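Local atomic coordinates of acetyl-CoA acetyltransferase (Mycobacterium smegmatis, PDB entry 4EGV), a protein that probably acts as an acyltransferase of the thiolase family, being a monomeric thiolase-like protein with an additional C-terminal domain. Residues Glu44-Ala49 with Leu138-Glu143; Gln271-Leu276 with Tyr383-Ile388; Ala49-Leu54 with Arg99-Asp104. All blocks are in the same frame, centred on the assembly; numbering follows the deposited sequence.

Interaction 1 of 3, residues Glu44-Ala49 with Leu138-Glu143; sequences ELATEA and LIFGSE
Leu45 and Ala46, on one side of helix 42-56, lie against Phe140, Ser142 and Glu143 of strand 136-143, a helix-on-sheet contact of the thiolase fold. The two short segments pass 7.2 Å apart, axis to axis, with their chain directions at 136°, and the strand belongs to the large mixed sheet. Where two small residues of this buried patch, Ala46 and Ser142, meet, the backbones come within 5.4 Å, CA to CA.

Leu45 can be followed outward. Its CB meets CB of Ser142 at 3.9 Å. The side chain then leaves with CG placed beside the backbone N (chi1 -70°), which carries it along the strand toward the strand's C-terminal end rather than down onto it. CG and CD2 stand farther from the strand, but CD1 reaches the carbonyl O of Glu143 at 3.2 Å, an apolar methyl against a polar atom with no bond between them. Phe28 of strand 20-29 and the loop residues Met40 and Asn270 also touch this leucine. The CB of Glu143 points away from the helix, and its OE2 is hydrogen-bonded to the backbone N of Leu379.

Next to the leucine, the methyl of Ala46 points at the strand between Phe140 and Ser142. It approaches the Phe140 ring obliquely, CB to CD1 4.2 Å, and Val97 of helix 93-101 touches both residues. Beyond the ring, Leu138 CG lies at the edge of Phe140, in its plane.

The hydroxyl of Ser142 does two jobs at once. With chi1 of Ser142 at 54°, its OG is turned toward the helix and is hydrogen-bonded to the backbone O of Ser42 in the first turn, tying strand to helix directly. The same Ser142 OG rests 3.7 Å from CB of Ala46.

Interaction 2 of 3, residues Gln271-Leu276 with Tyr383-Ile388; sequences QGAALL and YSMHGI
Gln271 faces His386 where strand 271-279 runs under helix 383-397, a layer boundary of the thiolase fold in which a helix lies against one face of the mixed sheet. The segment axes come within 7.8 Å. The glutamine's OE1 is 3.7 Å from NE2 of His386, too long for a hydrogen bond, and amide and ring planes are turned 49° apart. The imidazole finds its polar partner elsewhere, since ND1 is hydrogen-bonded to NE2 of Gln27.

One residue on, Gly272 offers only backbone, its O standing obliquely to the ring, 3.3 Å from CE1 of His386. Ala273 then supplies the contact's clearest geometry: its CB sits over a face of the imidazole, 3.6 Å from the centroid and 15° off the normal, a CH-pi arrangement. The same methyl touches CG of Met385, a selenomethionine, at 3.6 Å. Tyr383 O lies at the edge of the His386 ring, in its plane, and the ring of Phe376 meets the imidazole with the planes at about 60°.

Ala274 turns its CB from this helix toward the opposite face, where Phe140 lies. Leu275 returns to the helix side. Its CG passes that of Met385 at 4.0 Å, the two side chains sliding by in opposite directions, while its side chain crosses that of Ile388 at about a right angle, bringing the fork onto it. Ile388 has CG2 anti to its backbone N, which aims this methyl at the fork, 3.6 Å from CD2 of Leu275 and 3.7 Å from CD1.

Interaction 3 of 3, residues Ala49-Leu54 with Arg99-Asp104; sequences AAKAAL and RNIGAD
Ile101 lays its side chain against Ala50, Lys51 and Leu54 where the end of helix 93-101 comes alongside helix 42-56, two helices that share one face of the large sheet. The contact is a small example of an interface graded from apolar inside to hydrated outside.

On the inner side the isoleucine does nearly all the work. Having CG1 between the backbone N and the carbonyl carbon (chi1 66°) puts CG2 beside the N, and this methyl faces CB of Ala50 at 4.0 Å. The longer branch ends in CD1, 4.3 Å from CD2 of Leu54. Leu138 of strand 136-143 touches both Ala50 and Ile101 from the sheet, and Ala61 and Ala65 of helix 61-67 touch Leu54, so the apolar cluster continues into the sheet and its neighbours. Immediately afterwards Gly102 takes a positive phi of 91° and closes the helix with a Schellman motif.

Toward solvent the packing gives way to a bridge. Lys51 lends its CG to Ile101 CG2 at 4.1 Å, the two side chains sliding past each other in opposite directions, then runs out extended. Its NZ donates to a water at 2.8 Å, and that water donates in turn to the backbone O of Asn100 at 3.2 Å. The Asn100 amide, through ND2, is hydrogen-bonded to Thr47 OG1 one turn earlier on helix 42-56.

Chemically, then, ordinary van der Waals contact between methyls makes up the buried half, whereas the outer side is joined by the direct Asn100-Thr47 hydrogen bond and by a water bridge from Lys51, whose positive charge may favourably complement the carbonyl-rich end of helix 93-101.

Overall arrangement
From the N terminus, helix 42-56 opens two of the three loops. Interaction 3 closes first, when the chain returns at 99-104, and it is nested within the larger loop that interaction 1 closes at strand 136-143; the two share Ala49. Interaction 2 follows in series, opening at strand 271-279 and closing at helix 383-397, so none of the loops cross. The two strands are antiparallel neighbours in the mixed sheet, joined by backbone pairs such as Ile139 with Leu275. Helices 42-56 and 93-101 thus lie on one face of this sheet and helix 383-397 on the other, tying distant parts of the chain into successive layers.

Interaction 1 of 3, residues Glu44-Ala49 with Leu138-Glu143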
# COMPACT_ATOMS: atom_id res chain seq x y z
N GLU A 44 22.50 8.16 -0.19
CA GLU A 44 23.21 7.79 1.04
C GLU A 44 22.38 6.86 1.96
O GLU A 44 22.90 5.92 2.57
CB GLU A 44 23.76 9.05 1.80
CG GLU A 44 25.01 9.79 1.13
CD GLU A 44 25.42 11.18 1.80
OE1 GLU A 44 24.58 12.11 1.95
OE2 GLU A 44 26.59 11.34 2.19
N LEU A 45 21.08 7.14 2.04
CA LEU A 45 20.15 6.36 2.87
C LEU A 45 19.88 4.93 2.38
O LEU A 45 19.77 3.97 3.16
CB LEU A 45 18.82 7.10 2.98
CG LEU A 45 18.74 8.39 3.80
CD1 LEU A 45 17.48 9.19 3.50
CD2 LEU A 45 18.93 8.20 5.29
N ALA A 46 19.77 4.80 1.06
CA ALA A 46 19.61 3.54 0.40
C ALA A 46 20.91 2.77 0.51
O ALA A 46 20.90 1.58 0.57
CB ALA A 46 19.24 3.77 -1.06
N THR A 47 22.01 3.47 0.53
CA THR A 47 23.34 2.87 0.69
C THR A 47 23.51 2.25 2.08
O THR A 47 23.87 1.13 2.22
CB THR A 47 24.42 3.92 0.37
OG1 THR A 47 24.29 4.27 -1.02
CG2 THR A 47 25.81 3.41 0.67
N GLU A 48 23.22 3.01 3.11
CA GLU A 48 23.23 2.49 4.44
C GLU A 48 22.36 1.24 4.66
O GLU A 48 22.82 0.28 5.26
CB GLU A 48 22.83 3.58 5.43
CG GLU A 48 23.99 4.42 5.92
CD GLU A 48 25.13 3.62 6.58
OE1 GLU A 48 24.89 2.71 7.38
OE2 GLU A 48 26.30 3.95 6.32
N ALA A 49 21.12 1.26 4.19
CA ALA A 49 20.27 0.06 4.18
C ALA A 49 20.81 -1.12 3.35
O ALA A 49 20.68 -2.25 3.76
CB ALA A 49 18.89 0.40 3.74
N LEU A 138 19.70 -7.11 -5.83
CA LEU A 138 19.52 -6.18 -4.71
C LEU A 138 18.41 -5.17 -5.01
O LEU A 138 18.42 -4.50 -6.01
CB LEU A 138 20.83 -5.43 -4.36
CG LEU A 138 20.78 -4.53 -3.12
CD1 LEU A 138 20.45 -5.36 -1.86
CD2 LEU A 138 22.04 -3.75 -2.91
N ILE A 139 17.44 -5.10 -4.11
CA ILE A 139 16.35 -4.16 -4.18
C ILE A 139 16.49 -3.11 -3.07
O ILE A 139 16.94 -3.42 -1.97
CB ILE A 139 15.06 -4.96 -4.07
CG1 ILE A 139 14.83 -5.75 -5.35
CG2 ILE A 139 13.83 -4.09 -3.81
CD1 ILE A 139 13.85 -6.90 -5.17
N PHE A 140 16.17 -1.86 -3.34
CA PHE A 140 16.31 -0.84 -2.31
C PHE A 140 15.42 0.35 -2.60
O PHE A 140 14.90 0.49 -3.71
CB PHE A 140 17.78 -0.41 -2.11
CG PHE A 140 18.50 -0.12 -3.40
CD1 PHE A 140 18.24 1.03 -4.12
CD2 PHE A 140 19.40 -1.04 -3.91
CE1 PHE A 140 18.87 1.29 -5.33
CE2 PHE A 140 20.06 -0.80 -5.16
CZ PHE A 140 19.78 0.38 -5.85
N GLY A 141 15.20 1.19 -1.60
CA GLY A 141 14.43 2.40 -1.78
C GLY A 141 14.70 3.30 -0.61
O GLY A 141 15.27 2.85 0.33
N SER A 142 14.28 4.56 -0.67
CA SER A 142 14.56 5.54 0.40
C SER A 142 13.75 6.81 0.25
O SER A 142 13.16 7.06 -0.80
CB SER A 142 16.06 5.91 0.49
OG SER A 142 16.58 6.36 -0.74
N GLU A 143 13.69 7.61 1.31
CA GLU A 143 13.09 8.92 1.23
C GLU A 143 13.74 9.89 2.16
O GLU A 143 14.32 9.50 3.16
CB GLU A 143 11.60 8.89 1.45
CG GLU A 143 11.07 7.78 2.31
CD GLU A 143 9.52 7.69 2.25
OE1 GLU A 143 8.96 6.64 1.75
OE2 GLU A 143 8.89 8.70 2.69

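Interaction 2 of 3, residues Gln271-Leu276 with Tyr383-Ile388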
# COMPACT_ATOMS: atom_id res chain seq x y z
N GLN A 271 14.65 7.56 5.80
CA GLN A 271 14.71 6.10 5.97
C GLN A 271 15.00 5.34 4.68
O GLN A 271 14.51 5.70 3.61
CB GLN A 271 13.41 5.59 6.60
CG GLN A 271 12.16 6.28 6.09
CD GLN A 271 10.88 5.62 6.59
OE1 GLN A 271 10.10 5.09 5.80
NE2 GLN A 271 10.67 5.66 7.90
N GLY A 272 15.80 4.28 4.80
CA GLY A 272 16.09 3.41 3.68
C GLY A 272 15.80 1.97 4.02
O GLY A 272 15.84 1.59 5.18
N ALA A 273 15.47 1.19 3.01
CA ALA A 273 15.31 -0.24 3.16
C ALA A 273 15.91 -0.97 1.94
O ALA A 273 15.88 -0.44 0.86
CB ALA A 273 13.84 -0.56 3.37
N ALA A 274 16.47 -2.17 2.13
CA ALA A 274 17.03 -2.98 1.05
C ALA A 274 16.73 -4.45 1.25
O ALA A 274 16.66 -4.93 2.37
CB ALA A 274 18.49 -2.75 0.94
N LEU A 275 16.54 -5.17 0.15
CA LEU A 275 16.41 -6.63 0.19
C LEU A 275 17.42 -7.34 -0.70
O LEU A 275 17.58 -7.04 -1.85
CB LEU A 275 14.98 -7.08 -0.20
CG LEU A 275 13.78 -6.35 0.41
CD1 LEU A 275 12.50 -6.60 -0.37
CD2 LEU A 275 13.60 -6.69 1.88
N LEU A 276 18.10 -8.32 -0.15
CA LEU A 276 19.02 -9.11 -0.90
C LEU A 276 18.46 -10.49 -1.16
O LEU A 276 18.11 -11.19 -0.26
CB LEU A 276 20.34 -9.17 -0.15
CG LEU A 276 21.58 -9.84 -0.74
CD1 LEU A 276 22.06 -9.27 -2.13
CD2 LEU A 276 22.65 -9.80 0.34
N TYR A 383 7.23 2.20 1.71
CA TYR A 383 6.81 1.61 2.97
C TYR A 383 6.87 0.09 3.04
O TYR A 383 7.41 -0.46 3.99
CB TYR A 383 5.41 2.06 3.35
CG TYR A 383 4.89 1.22 4.49
CD1 TYR A 383 5.25 1.51 5.82
CD2 TYR A 383 4.08 0.10 4.25
CE1 TYR A 383 4.83 0.75 6.83
CE2 TYR A 383 3.65 -0.67 5.30
CZ TYR A 383 4.03 -0.34 6.58
OH TYR A 383 3.60 -1.08 7.64
N SER A 384 6.32 -0.60 2.05
CA SER A 384 6.27 -2.07 2.09
C SER A 384 7.62 -2.76 2.09
O SER A 384 7.70 -3.95 2.28
CB SER A 384 5.38 -2.66 0.97
OG SER A 384 4.03 -2.76 1.37
N MSE A 385 8.70 -2.06 1.87
CA MSE A 385 9.96 -2.75 1.92
C MSE A 385 10.44 -2.94 3.34
O MSE A 385 11.19 -3.86 3.63
CB MSE A 385 10.99 -1.98 1.17
CG MSE A 385 12.21 -2.77 0.99
SE MSE A 385 12.93 -2.19 -0.60
CE MSE A 385 13.29 -0.35 -0.23
N HIS A 386 10.03 -2.02 4.20
CA HIS A 386 10.14 -2.17 5.63
C HIS A 386 9.28 -3.34 6.18
O HIS A 386 9.71 -4.07 7.05
CB HIS A 386 9.79 -0.82 6.28
CG HIS A 386 10.77 0.26 5.96
ND1 HIS A 386 11.99 0.36 6.60
CD2 HIS A 386 10.74 1.25 5.04
CE1 HIS A 386 12.65 1.38 6.10
NE2 HIS A 386 11.91 1.94 5.16
N GLY A 387 8.07 -3.47 5.65
CA GLY A 387 7.19 -4.60 5.86
C GLY A 387 7.82 -5.94 5.55
O GLY A 387 7.83 -6.83 6.39
N ILE A 388 8.36 -6.05 4.34
CA ILE A 388 9.11 -7.22 3.92
C ILE A 388 10.30 -7.52 4.83
O ILE A 388 10.54 -8.68 5.20
CB ILE A 388 9.54 -7.13 2.44
CG1 ILE A 388 8.31 -6.98 1.56
CG2 ILE A 388 10.35 -8.33 2.02
CD1 ILE A 388 8.56 -6.68 0.08

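Interaction 3 of 3, residues Ala49-Leu54 with Arg99-Asp104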
# COMPACT_ATOMS: atom_id res chain seq x y z
N ALA A 49 21.12 1.26 4.19
CA ALA A 49 20.27 0.06 4.18
C ALA A 49 20.81 -1.12 3.35
O ALA A 49 20.68 -2.25 3.76
CB ALA A 49 18.89 0.40 3.74
N ALA A 50 21.42 -0.84 2.21
CA ALA A 50 21.99 -1.87 1.35
C ALA A 50 23.18 -2.56 1.99
O ALA A 50 23.36 -3.80 1.83
CB ALA A 50 22.34 -1.32 -0.01
N LYS A 51 23.96 -1.78 2.73
CA LYS A 51 25.12 -2.26 3.49
C LYS A 51 24.76 -3.19 4.62
O LYS A 51 25.49 -4.12 4.91
CB LYS A 51 25.94 -1.10 4.05
CG LYS A 51 26.92 -0.53 3.09
CD LYS A 51 27.51 0.73 3.66
CE LYS A 51 28.54 1.30 2.68
NZ LYS A 51 28.83 2.70 2.97
N ALA A 52 23.63 -2.90 5.24
CA ALA A 52 23.03 -3.75 6.27
C ALA A 52 22.42 -5.03 5.71
O ALA A 52 22.44 -6.05 6.39
CB ALA A 52 21.99 -2.98 7.09
N ALA A 53 21.88 -4.97 4.49
CA ALA A 53 21.36 -6.15 3.83
C ALA A 53 22.50 -7.15 3.50
O ALA A 53 22.36 -8.38 3.65
CB ALA A 53 20.56 -5.77 2.61
N LEU A 54 23.64 -6.59 3.08
CA LEU A 54 24.83 -7.34 2.78
C LEU A 54 25.46 -7.90 4.03
O LEU A 54 26.11 -8.93 4.00
CB LEU A 54 25.84 -6.44 2.11
CG LEU A 54 26.07 -6.53 0.60
CD1 LEU A 54 24.79 -6.63 -0.19
CD2 LEU A 54 26.88 -5.33 0.19
N ARG A 99 27.71 1.61 -6.56
CA ARG A 99 29.11 2.00 -6.58
C ARG A 99 29.54 2.12 -5.14
O ARG A 99 30.59 1.60 -4.71
CB ARG A 99 29.31 3.33 -7.35
CG ARG A 99 30.74 3.59 -8.03
CD ARG A 99 30.62 4.46 -9.37
NE ARG A 99 29.96 5.76 -9.12
CZ ARG A 99 28.83 6.23 -9.66
NH1 ARG A 99 28.13 5.57 -10.60
NH2 ARG A 99 28.39 7.41 -9.25
N ASN A 100 28.67 2.75 -4.38
CA ASN A 100 28.87 2.91 -2.96
C ASN A 100 29.06 1.66 -2.08
O ASN A 100 29.72 1.72 -1.04
CB ASN A 100 27.70 3.69 -2.39
CG ASN A 100 27.80 5.16 -2.65
OD1 ASN A 100 28.83 5.67 -3.06
ND2 ASN A 100 26.72 5.84 -2.40
N ILE A 101 28.46 0.54 -2.51
CA ILE A 101 28.56 -0.74 -1.81
C ILE A 101 29.58 -1.70 -2.44
O ILE A 101 29.79 -2.78 -1.92
CB ILE A 101 27.16 -1.42 -1.68
CG1 ILE A 101 26.61 -1.79 -3.05
CG2 ILE A 101 26.19 -0.53 -0.94
CD1 ILE A 101 25.60 -2.84 -3.02
N GLY A 102 30.19 -1.33 -3.56
CA GLY A 102 31.21 -2.16 -4.19
C GLY A 102 30.68 -3.14 -5.21
O GLY A 102 31.30 -4.14 -5.47
N ALA A 103 29.53 -2.83 -5.79
CA ALA A 103 28.89 -3.67 -6.81
C ALA A 103 29.11 -3.08 -8.20
O ALA A 103 29.25 -1.85 -8.34
CB ALA A 103 27.37 -3.82 -6.53
N ASP A 104 29.16 -3.94 -9.21
CA ASP A 104 29.17 -3.49 -10.61
C ASP A 104 28.25 -4.40 -11.47
O ASP A 104 28.73 -5.28 -12.20
CB ASP A 104 30.61 -3.40 -11.16
CG ASP A 104 30.66 -2.74 -12.58
OD1 ASP A 104 29.87 -1.80 -12.84
OD2 ASP A 104 31.49 -3.18 -13.43
O HOH W 1 30.48 3.91 1.13